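Local atomic coordinates of Udp-n-acetylglucosamine pyrophosphorylase (PDB entry 4BQH), a protein that probably catalyses the formation of UDP-N-acetylglucosamine and diphosphate from N-acetylglucosamine 1-phosphate and UTP. Residues A[291-296]-A[303-308]; A[89-94]-A[430-435]; A[216-221]-A[382-387]; A[326-331]-A[421-426]. One frame throughout, in Å; residues are numbered along the deposited sequence.

Contact 1 of 4, residues A[291-296]-A[303-308]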
# COMPACT_ATOMS: atom_id res chain seq x y z
N PRO A 291 -4.94 0.40 -14.26
CA PRO A 291 -5.41 -0.60 -15.22
C PRO A 291 -4.28 -1.30 -15.99
O PRO A 291 -4.47 -2.43 -16.44
CB PRO A 291 -6.29 0.23 -16.18
CG PRO A 291 -5.64 1.60 -16.16
CD PRO A 291 -5.27 1.77 -14.70
N VAL A 292 -3.11 -0.68 -16.12
CA VAL A 292 -1.97 -1.39 -16.77
C VAL A 292 -1.43 -2.50 -15.86
O VAL A 292 -1.14 -3.61 -16.31
CB VAL A 292 -0.85 -0.41 -17.17
CG1 VAL A 292 0.37 -1.13 -17.75
CG2 VAL A 292 -1.40 0.62 -18.17
N PHE A 293 -1.31 -2.19 -14.57
CA PHE A 293 -0.87 -3.15 -13.53
C PHE A 293 -1.85 -4.33 -13.52
O PHE A 293 -1.44 -5.49 -13.56
CB PHE A 293 -0.95 -2.37 -12.21
CG PHE A 293 -0.19 -2.96 -11.04
CD1 PHE A 293 0.85 -3.87 -11.19
CD2 PHE A 293 -0.49 -2.50 -9.77
CE1 PHE A 293 1.56 -4.33 -10.06
CE2 PHE A 293 0.22 -2.94 -8.64
CZ PHE A 293 1.24 -3.86 -8.80
N ILE A 294 -3.14 -4.03 -13.49
CA ILE A 294 -4.20 -5.05 -13.51
C ILE A 294 -4.20 -5.88 -14.79
O ILE A 294 -4.29 -7.11 -14.74
CB ILE A 294 -5.58 -4.40 -13.26
CG1 ILE A 294 -5.61 -3.78 -11.84
CG2 ILE A 294 -6.72 -5.41 -13.46
CD1 ILE A 294 -6.73 -2.73 -11.71
N GLY A 295 -4.11 -5.20 -15.93
CA GLY A 295 -4.09 -5.88 -17.24
C GLY A 295 -2.88 -6.80 -17.37
O GLY A 295 -2.99 -7.94 -17.85
N TYR A 296 -1.73 -6.33 -16.89
CA TYR A 296 -0.51 -7.15 -16.88
C TYR A 296 -0.72 -8.41 -16.03
O TYR A 296 -0.35 -9.52 -16.45
CB TYR A 296 0.65 -6.32 -16.32
CG TYR A 296 2.01 -6.98 -16.33
CD1 TYR A 296 2.57 -7.54 -17.50
CD2 TYR A 296 2.77 -6.98 -15.17
CE1 TYR A 296 3.85 -8.11 -17.47
CE2 TYR A 296 4.04 -7.56 -15.12
CZ TYR A 296 4.57 -8.12 -16.26
OH TYR A 296 5.83 -8.65 -16.13
N HIS A 303 -0.29 -14.51 -10.06
CA HIS A 303 -0.92 -14.45 -8.73
C HIS A 303 -0.33 -13.32 -7.89
O HIS A 303 -0.98 -12.81 -6.98
CB HIS A 303 -0.77 -15.79 -8.02
CG HIS A 303 -1.72 -16.84 -8.56
ND1 HIS A 303 -3.05 -16.82 -8.31
CD2 HIS A 303 -1.47 -17.97 -9.36
CE1 HIS A 303 -3.64 -17.87 -8.93
NE2 HIS A 303 -2.67 -18.59 -9.56
N VAL A 304 0.90 -12.93 -8.20
CA VAL A 304 1.53 -11.74 -7.58
C VAL A 304 2.23 -10.93 -8.66
O VAL A 304 3.03 -11.49 -9.42
CB VAL A 304 2.57 -12.12 -6.51
CG1 VAL A 304 3.35 -10.87 -6.04
CG2 VAL A 304 1.89 -12.79 -5.32
N VAL A 305 1.95 -9.62 -8.72
CA VAL A 305 2.77 -8.70 -9.50
C VAL A 305 3.28 -7.64 -8.54
O VAL A 305 2.50 -7.11 -7.74
CB VAL A 305 1.99 -8.00 -10.63
CG1 VAL A 305 2.95 -7.19 -11.49
CG2 VAL A 305 1.29 -9.03 -11.52
N VAL A 306 4.59 -7.37 -8.58
CA VAL A 306 5.16 -6.29 -7.77
C VAL A 306 5.60 -5.14 -8.67
O VAL A 306 6.12 -5.35 -9.81
CB VAL A 306 6.34 -6.74 -6.89
CG1 VAL A 306 5.88 -7.86 -5.94
CG2 VAL A 306 7.51 -7.22 -7.75
N LYS A 307 5.37 -3.93 -8.19
CA LYS A 307 5.99 -2.78 -8.85
C LYS A 307 7.33 -2.46 -8.21
O LYS A 307 7.47 -2.49 -6.99
CB LYS A 307 5.11 -1.53 -8.74
CG LYS A 307 4.05 -1.48 -9.82
CD LYS A 307 3.31 -0.15 -9.69
CE LYS A 307 2.27 -0.03 -10.79
NZ LYS A 307 1.35 1.12 -10.52
N THR A 308 8.30 -2.13 -9.05
CA THR A 308 9.67 -1.86 -8.59
C THR A 308 10.19 -0.67 -9.37
O THR A 308 9.64 -0.33 -10.42
CB THR A 308 10.59 -3.06 -8.84
OG1 THR A 308 10.56 -3.40 -10.24
CG2 THR A 308 10.10 -4.27 -8.03
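Val305 pushes one methyl group against the rims of two aromatic rings at once. Its CG1 lies 3.5 Å from CE1 of Phe293 and 3.7 Å from CD2 of Tyr296, in both cases at the ring edge and close to the ring plane. The valine's first torsion is what aims that branch: CG1 stands anti to the backbone N (chi1 -173°), reaching out from the strand to the helix. Both rings come from one side of the helix, one turn apart, and Phe293 and Tyr296 extend toward the strand side by side, which brings both rims within range of the same methyl. Segment 291-296 belongs to helix 291-300, part of a beta-alpha-beta crossover in the GT-A-type domain: the chain leaves strand 275-280, climbs this helix and returns along strand 304-309, with antiparallel strand 359-363 lying between the two. Helix and strand axes run roughly antiparallel, at 144° and 9.5 Å apart at their closest. Two residues along the strand, Lys307 treats Phe293 quite differently. Its extended aliphatic chain runs across one face of the ring; CG sits 3.8 Å from Phe293 CE1, and further out CE makes a CH-pi contact, 3.9 Å from the centroid of the Phe293 ring, over the face but displaced toward the rim, 15° off the normal. The ammonium group continues past the ring to salt bridges with Glu433 and Asp290. Tyr296, for its part, also meets the ring of Phe83.

Contact 2 of 4, residues A[89-94]-A[430-435]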
# COMPACT_ATOMS: atom_id res chain seq x y z
N ASP A 89 11.01 6.86 -22.90
CA ASP A 89 11.51 6.13 -24.07
C ASP A 89 11.08 4.66 -24.07
O ASP A 89 10.71 4.12 -25.12
CB ASP A 89 13.04 6.23 -24.15
CG ASP A 89 13.53 7.60 -24.64
OD1 ASP A 89 12.79 8.28 -25.40
OD2 ASP A 89 14.65 8.01 -24.27
N ARG A 90 11.13 4.02 -22.91
CA ARG A 90 10.68 2.62 -22.83
C ARG A 90 9.17 2.50 -23.02
O ARG A 90 8.69 1.49 -23.52
CB ARG A 90 11.08 2.01 -21.50
CG ARG A 90 12.57 1.85 -21.32
CD ARG A 90 12.84 1.41 -19.90
NE ARG A 90 14.26 1.19 -19.63
CZ ARG A 90 14.93 0.08 -19.94
NH1 ARG A 90 14.34 -0.93 -20.57
NH2 ARG A 90 16.22 -0.01 -19.62
N ARG A 91 8.42 3.52 -22.62
CA ARG A 91 6.98 3.49 -22.83
C ARG A 91 6.60 3.75 -24.29
O ARG A 91 5.64 3.18 -24.80
CB ARG A 91 6.26 4.45 -21.89
CG ARG A 91 6.37 4.04 -20.42
CD ARG A 91 5.42 4.83 -19.55
NE ARG A 91 5.72 6.25 -19.57
CZ ARG A 91 6.67 6.84 -18.84
NH1 ARG A 91 7.44 6.12 -18.01
NH2 ARG A 91 6.85 8.15 -18.94
N ARG A 92 7.37 4.61 -24.97
CA ARG A 92 7.11 4.89 -26.39
C ARG A 92 7.25 3.62 -27.25
O ARG A 92 6.40 3.33 -28.08
CB ARG A 92 8.06 5.98 -26.92
CG ARG A 92 7.60 7.41 -26.68
CD ARG A 92 8.33 8.37 -27.62
N GLY A 93 8.33 2.87 -27.03
CA GLY A 93 8.61 1.65 -27.78
C GLY A 93 7.59 0.54 -27.55
O GLY A 93 7.52 -0.42 -28.32
N GLN A 94 6.79 0.68 -26.49
CA GLN A 94 5.83 -0.35 -26.08
C GLN A 94 4.42 0.18 -26.00
O GLN A 94 3.57 -0.36 -25.28
CB GLN A 94 6.24 -0.91 -24.72
CG GLN A 94 7.62 -1.55 -24.71
CD GLN A 94 8.03 -2.01 -23.33
OE1 GLN A 94 7.85 -3.17 -22.98
NE2 GLN A 94 8.55 -1.09 -22.52
N ARG A 430 9.88 5.93 -11.16
CA ARG A 430 9.74 6.32 -9.75
C ARG A 430 9.04 7.66 -9.61
O ARG A 430 8.17 7.85 -8.78
CB ARG A 430 11.11 6.37 -9.05
CG ARG A 430 11.02 6.72 -7.57
CD ARG A 430 12.40 6.98 -6.97
NE ARG A 430 13.27 5.81 -7.06
CZ ARG A 430 13.85 5.21 -6.02
NH1 ARG A 430 13.65 5.63 -4.78
NH2 ARG A 430 14.64 4.16 -6.23
N ASP A 431 9.44 8.60 -10.46
CA ASP A 431 8.94 9.94 -10.33
C ASP A 431 7.47 10.08 -10.74
O ASP A 431 6.87 11.12 -10.49
CB ASP A 431 9.86 10.92 -11.06
CG ASP A 431 11.19 11.13 -10.33
OD1 ASP A 431 11.51 10.41 -9.37
OD2 ASP A 431 11.92 12.04 -10.72
N ASP A 432 6.90 9.04 -11.34
CA ASP A 432 5.48 9.01 -11.68
C ASP A 432 4.66 8.22 -10.66
O ASP A 432 3.42 8.31 -10.64
CB ASP A 432 5.27 8.39 -13.08
CG ASP A 432 5.77 9.27 -14.22
OD1 ASP A 432 5.88 10.51 -14.04
OD2 ASP A 432 6.03 8.71 -15.31
N GLU A 433 5.33 7.44 -9.81
CA GLU A 433 4.68 6.35 -9.11
C GLU A 433 4.96 6.28 -7.61
O GLU A 433 4.25 5.60 -6.90
CB GLU A 433 5.10 5.02 -9.75
CG GLU A 433 4.63 4.81 -11.19
CD GLU A 433 3.33 4.01 -11.29
OE1 GLU A 433 2.99 3.30 -10.34
OE2 GLU A 433 2.66 4.08 -12.34
N PHE A 434 5.99 6.98 -7.12
CA PHE A 434 6.43 6.76 -5.75
C PHE A 434 6.95 8.05 -5.12
O PHE A 434 8.06 8.47 -5.42
CB PHE A 434 7.53 5.67 -5.77
CG PHE A 434 8.08 5.30 -4.40
CD1 PHE A 434 7.28 4.68 -3.45
CD2 PHE A 434 9.41 5.58 -4.09
CE1 PHE A 434 7.80 4.36 -2.19
CE2 PHE A 434 9.95 5.23 -2.85
CZ PHE A 434 9.15 4.61 -1.90
N GLY A 435 6.14 8.63 -4.22
CA GLY A 435 6.43 9.89 -3.49
C GLY A 435 5.92 9.72 -2.07
O GLY A 435 4.85 10.23 -1.71
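Arg91 and Asp432 face each other across the surface, and theirs is the one close approach between segments 89-94 and 430-435. The nearest atoms are Arg91 NH2 and Asp432 OD2 at 3.8 Å, a long salt bridge; Arg91 NH1 is about as far, 4.0 Å from the same Asp432 OD2. The side chains come from opposite directions, but the flat groups do not line up: the guanidinium and carboxylate planes are 65° apart, and OD2 sits off to one side of the guanidinium plane, where neither amino group can direct a hydrogen at it. A bend at chi3 (-63°) turns the end of Arg91, whose NH1 has firmer partners in Ile85 O and the carboxylate of Asp429. Asp432 likewise spends its other oxygen, OD1, on Arg461 of helix 448-471.

The backbones stay far apart, 12.5 Å between the CA atoms of Arg91 and Asp432. Arg91 rides on the short helix 88-92, beyond which Gln94 takes the N-cap position of helix 95-110. Gln94 also folds back: its NE2 donates to Arg90 O at 2.8 Å, nearly straight at 173°, although from above the carbonyl plane. Asp432 sits in a single weakly bonded turn that follows strand 423-427; there Arg430 O accepts from both Glu433 N and Phe434 N.

With so little surface buried and no directed bond, the pair probably works through charge alone: a loose attraction between two ions whose positions are set mainly by Ile85, Asp429 and Arg461.

Contact 3 of 4, residues A[216-221]-A[382-387]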
# COMPACT_ATOMS: atom_id res chain seq x y z
N TYR A 216 9.43 -8.67 22.88
CA TYR A 216 9.94 -9.73 23.76
C TYR A 216 11.29 -9.44 24.40
O TYR A 216 12.15 -8.84 23.77
CB TYR A 216 10.07 -11.02 22.93
CG TYR A 216 8.73 -11.55 22.46
CD1 TYR A 216 8.14 -11.08 21.28
CD2 TYR A 216 8.06 -12.53 23.20
CE1 TYR A 216 6.91 -11.57 20.87
CE2 TYR A 216 6.85 -13.03 22.80
CZ TYR A 216 6.27 -12.54 21.65
OH TYR A 216 5.07 -13.02 21.27
N ASP A 217 11.47 -9.90 25.63
CA ASP A 217 12.80 -9.98 26.23
C ASP A 217 13.59 -11.08 25.51
O ASP A 217 13.10 -12.19 25.38
CB ASP A 217 12.70 -10.30 27.72
CG ASP A 217 14.07 -10.37 28.38
OD1 ASP A 217 14.74 -9.32 28.47
OD2 ASP A 217 14.47 -11.47 28.80
N GLU A 218 14.80 -10.76 25.06
CA GLU A 218 15.61 -11.67 24.25
C GLU A 218 16.06 -12.89 25.04
O GLU A 218 15.99 -14.02 24.55
CB GLU A 218 16.81 -10.93 23.66
CG GLU A 218 17.66 -11.76 22.68
CD GLU A 218 18.74 -10.96 21.96
OE1 GLU A 218 18.83 -9.72 22.12
OE2 GLU A 218 19.54 -11.58 21.23
N ASN A 219 16.51 -12.66 26.27
CA ASN A 219 17.03 -13.75 27.10
C ASN A 219 16.00 -14.74 27.62
O ASN A 219 16.27 -15.93 27.65
CB ASN A 219 17.89 -13.19 28.23
CG ASN A 219 19.10 -12.45 27.70
OD1 ASN A 219 19.53 -12.66 26.55
ND2 ASN A 219 19.64 -11.55 28.51
N THR A 220 14.82 -14.26 28.00
CA THR A 220 13.81 -15.10 28.66
C THR A 220 12.66 -15.49 27.73
O THR A 220 11.91 -16.44 28.01
CB THR A 220 13.20 -14.41 29.90
OG1 THR A 220 12.45 -13.25 29.50
CG2 THR A 220 14.29 -13.98 30.90
N GLY A 221 12.50 -14.74 26.64
CA GLY A 221 11.32 -14.91 25.76
C GLY A 221 10.00 -14.41 26.33
O GLY A 221 8.93 -14.64 25.73
N ALA A 382 13.54 -10.03 13.01
CA ALA A 382 13.71 -9.63 14.41
C ALA A 382 14.69 -8.47 14.49
O ALA A 382 15.71 -8.44 13.76
CB ALA A 382 14.25 -10.81 15.23
N ALA A 383 14.40 -7.51 15.35
CA ALA A 383 15.31 -6.39 15.56
C ALA A 383 15.38 -6.10 17.06
O ALA A 383 14.38 -6.18 17.75
CB ALA A 383 14.83 -5.15 14.80
N ARG A 384 16.59 -5.79 17.55
CA ARG A 384 16.79 -5.36 18.94
C ARG A 384 16.57 -3.87 19.01
O ARG A 384 17.13 -3.12 18.21
CB ARG A 384 18.21 -5.67 19.44
CG ARG A 384 18.61 -7.13 19.42
CD ARG A 384 19.69 -7.41 18.38
NE ARG A 384 19.76 -8.84 18.05
CZ ARG A 384 20.58 -9.72 18.63
NH1 ARG A 384 21.44 -9.33 19.57
NH2 ARG A 384 20.53 -11.00 18.26
N LYS A 385 15.75 -3.44 19.96
CA LYS A 385 15.32 -2.06 20.06
C LYS A 385 15.29 -1.64 21.52
O LYS A 385 15.07 -2.47 22.40
CB LYS A 385 13.90 -1.90 19.50
CG LYS A 385 13.74 -2.21 18.02
CD LYS A 385 14.05 -0.98 17.18
CE LYS A 385 14.06 -1.34 15.70
NZ LYS A 385 14.82 -0.31 14.94
N LYS A 386 15.54 -0.36 21.78
CA LYS A 386 15.39 0.16 23.13
C LYS A 386 13.92 0.53 23.29
O LYS A 386 13.41 1.33 22.54
CB LYS A 386 16.27 1.39 23.32
CG LYS A 386 16.54 1.77 24.77
CD LYS A 386 17.21 3.14 24.78
CE LYS A 386 17.82 3.49 26.12
NZ LYS A 386 18.50 4.81 26.02
N ILE A 387 13.25 -0.05 24.27
CA ILE A 387 11.81 0.10 24.36
C ILE A 387 11.43 0.87 25.63
O ILE A 387 11.74 0.42 26.70
CB ILE A 387 11.16 -1.30 24.41
CG1 ILE A 387 11.40 -2.01 23.07
CG2 ILE A 387 9.67 -1.19 24.72
CD1 ILE A 387 10.96 -3.45 23.12
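Two bonds grip Asp217 OD2, and the turn they brace carries Glu218 across to Arg384. Thr220 OG1 donates to Asp217 OD2 at 2.8 Å and Thr220 N to the same atom at 2.9 Å, arriving from opposite faces of the carboxylate plane; the backbone bond, three residues on, makes this an Asx motif. Gly221 N closes the turn on Asp217 O at 2.9 Å. The turn lies in the loop between strands 213-214 and 225-227, and it packs beside strand 381-387, which pairs antiparallel with strand 394-400 at the protein surface.

Glu218 stretches out fully, its first three torsion-defining bonds near trans (chi1 -175°), while Arg384 bends at chi2 to bring its end nearer. The carboxylate arrives over one face of the guanidinium, their planes 81° apart. Glu218 OE2 is 3.2 Å from Arg384 NH2, but an approach from above the face makes this salt bridge electrostatic and undirected. Both side chains also rest on Ile397 of strand 394-400. Glu218 touches a crystal neighbour, which may influence its pose. Its second oxygen leans further back along the arginine, with Glu218 OE1 3.7 Å from Arg384 CG.

Contact 4 of 4, residues A[326-331]-A[421-426]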
# COMPACT_ATOMS: atom_id res chain seq x y z
N GLY A 326 14.91 -20.49 -6.79
CA GLY A 326 13.63 -20.39 -7.45
C GLY A 326 12.50 -19.68 -6.69
O GLY A 326 11.36 -19.68 -7.15
N LYS A 327 12.81 -19.04 -5.56
CA LYS A 327 11.79 -18.39 -4.72
C LYS A 327 12.03 -16.89 -4.69
O LYS A 327 13.14 -16.44 -4.41
CB LYS A 327 11.84 -18.92 -3.28
CG LYS A 327 11.75 -20.45 -3.16
CD LYS A 327 10.45 -21.00 -3.72
CE LYS A 327 10.58 -22.52 -3.92
NZ LYS A 327 9.27 -23.22 -3.85
N TRP A 328 10.98 -16.11 -4.97
CA TRP A 328 11.12 -14.65 -5.01
C TRP A 328 10.96 -14.03 -3.66
O TRP A 328 10.11 -14.45 -2.86
CB TRP A 328 10.05 -14.07 -5.93
CG TRP A 328 10.38 -14.34 -7.36
CD1 TRP A 328 9.88 -15.35 -8.17
CD2 TRP A 328 11.34 -13.60 -8.19
NE1 TRP A 328 10.45 -15.28 -9.43
CE2 TRP A 328 11.32 -14.25 -9.51
CE3 TRP A 328 12.16 -12.50 -7.98
CZ2 TRP A 328 12.12 -13.81 -10.56
CZ3 TRP A 328 12.97 -12.06 -9.06
CH2 TRP A 328 12.94 -12.70 -10.31
N GLY A 329 11.76 -12.99 -3.41
CA GLY A 329 11.70 -12.27 -2.16
C GLY A 329 12.48 -10.96 -2.27
O GLY A 329 12.84 -10.53 -3.37
N VAL A 330 12.71 -10.33 -1.13
CA VAL A 330 13.42 -9.04 -1.08
C VAL A 330 14.60 -9.16 -0.14
O VAL A 330 14.48 -9.72 0.97
CB VAL A 330 12.49 -7.89 -0.63
CG1 VAL A 330 13.27 -6.60 -0.35
CG2 VAL A 330 11.41 -7.64 -1.66
N VAL A 331 15.73 -8.62 -0.57
CA VAL A 331 16.91 -8.54 0.30
C VAL A 331 17.05 -7.09 0.68
O VAL A 331 17.22 -6.23 -0.20
CB VAL A 331 18.19 -9.04 -0.40
CG1 VAL A 331 19.43 -8.69 0.42
CG2 VAL A 331 18.11 -10.56 -0.63
N GLY A 421 6.05 -19.57 -14.22
CA GLY A 421 5.76 -19.05 -12.86
C GLY A 421 4.61 -18.04 -12.83
O GLY A 421 4.16 -17.54 -13.87
N ALA A 422 4.15 -17.73 -11.61
CA ALA A 422 2.99 -16.86 -11.42
C ALA A 422 3.37 -15.59 -10.65
O ALA A 422 2.50 -14.89 -10.12
CB ALA A 422 1.87 -17.62 -10.72
N PHE A 423 4.68 -15.32 -10.60
CA PHE A 423 5.23 -14.06 -10.05
C PHE A 423 5.78 -13.15 -11.16
O PHE A 423 6.56 -13.60 -12.00
CB PHE A 423 6.34 -14.38 -9.03
CG PHE A 423 6.96 -13.15 -8.40
CD1 PHE A 423 6.42 -12.62 -7.22
CD2 PHE A 423 8.05 -12.53 -8.96
CE1 PHE A 423 6.97 -11.51 -6.63
CE2 PHE A 423 8.64 -11.40 -8.36
CZ PHE A 423 8.08 -10.90 -7.19
N ARG A 424 5.35 -11.89 -11.18
CA ARG A 424 5.86 -10.95 -12.18
C ARG A 424 6.31 -9.64 -11.54
O ARG A 424 5.79 -9.21 -10.50
CB ARG A 424 4.79 -10.65 -13.23
CG ARG A 424 4.31 -11.86 -14.05
CD ARG A 424 5.41 -12.25 -15.03
NE ARG A 424 5.03 -13.40 -15.87
CZ ARG A 424 5.29 -14.67 -15.60
NH1 ARG A 424 5.92 -15.02 -14.47
NH2 ARG A 424 4.90 -15.61 -16.46
N ILE A 425 7.28 -9.02 -12.19
CA ILE A 425 7.79 -7.69 -11.81
C ILE A 425 7.37 -6.71 -12.89
O ILE A 425 7.50 -7.00 -14.10
CB ILE A 425 9.32 -7.71 -11.76
CG1 ILE A 425 9.78 -8.50 -10.52
CG2 ILE A 425 9.88 -6.27 -11.76
CD1 ILE A 425 11.26 -8.87 -10.51
N MET A 426 6.90 -5.53 -12.47
CA MET A 426 6.66 -4.41 -13.39
C MET A 426 7.54 -3.25 -12.92
O MET A 426 7.33 -2.70 -11.85
CB MET A 426 5.17 -4.03 -13.41
CG MET A 426 4.83 -2.97 -14.46
SD MET A 426 3.03 -2.82 -14.65
CE MET A 426 2.63 -1.89 -13.24
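A small antiparallel sheet leans on the central mixed sheet of the GT-A-type fold here, and the joint is an aromatic stack. Trp328 sits on strand 327-331, which follows strand 320-324 after a tight turn and forms one edge of the three-stranded sheet; Phe423 opens strand 423-427 of the central sheet. The five-membered ring of Trp328 lies over one face of the Phe423 ring as an offset stack, with centroids 4.1 Å apart and planes inclined by only 16°. The tightest approach is Trp328 CG to Phe423 CD2 at 3.4 Å. Beside it, Trp328 CB stands over the middle of the phenyl face in a CH-pi contact, 3.8 Å from the centroid of the Phe423 ring and 5° off its normal. Tryptophan therefore covers the ring with both its indole and its methylene.

With chi1 at -180°, the phenyl group of Phe423 is swung directly opposite the main-chain nitrogen and reaches out toward the smaller sheet. Its side chain also touches Phe321 on that sheet, and Val304 and Val306 on the neighbouring strand. Arg424, between Phe423 and Ile425 in sequence, starts out on the far side of the strand, and its NH1 curls back to donate to Phe423 O at 2.9 Å. Ile425 faces the same way as Phe423 and meets the six-membered part of the indole, its CD1 3.9 Å from Trp328 CZ3.

How the contacts relate
From the N terminus, residues 89-94 open the longest loop, which contact 2 closes at 430-435, and the other three contacts nest inside it. Contact 3 opens next at 216-221; within its loop contact 1 opens and closes over a short span, 291-308. Contact 4 then starts at 326-331, before 382-387 closes contact 3, and ends at 421-426, so contacts 3 and 4 cross. Contacts 1 and 4 share the central sheet, where strands 304-309 and 423-427 run parallel as neighbours, with Val306 O 2.8 Å from Met426 N. Residues 430-435 follow that strand closely. Contact 3 ties a surface loop to a hairpin, its centre about 37 Å from that of contact 1.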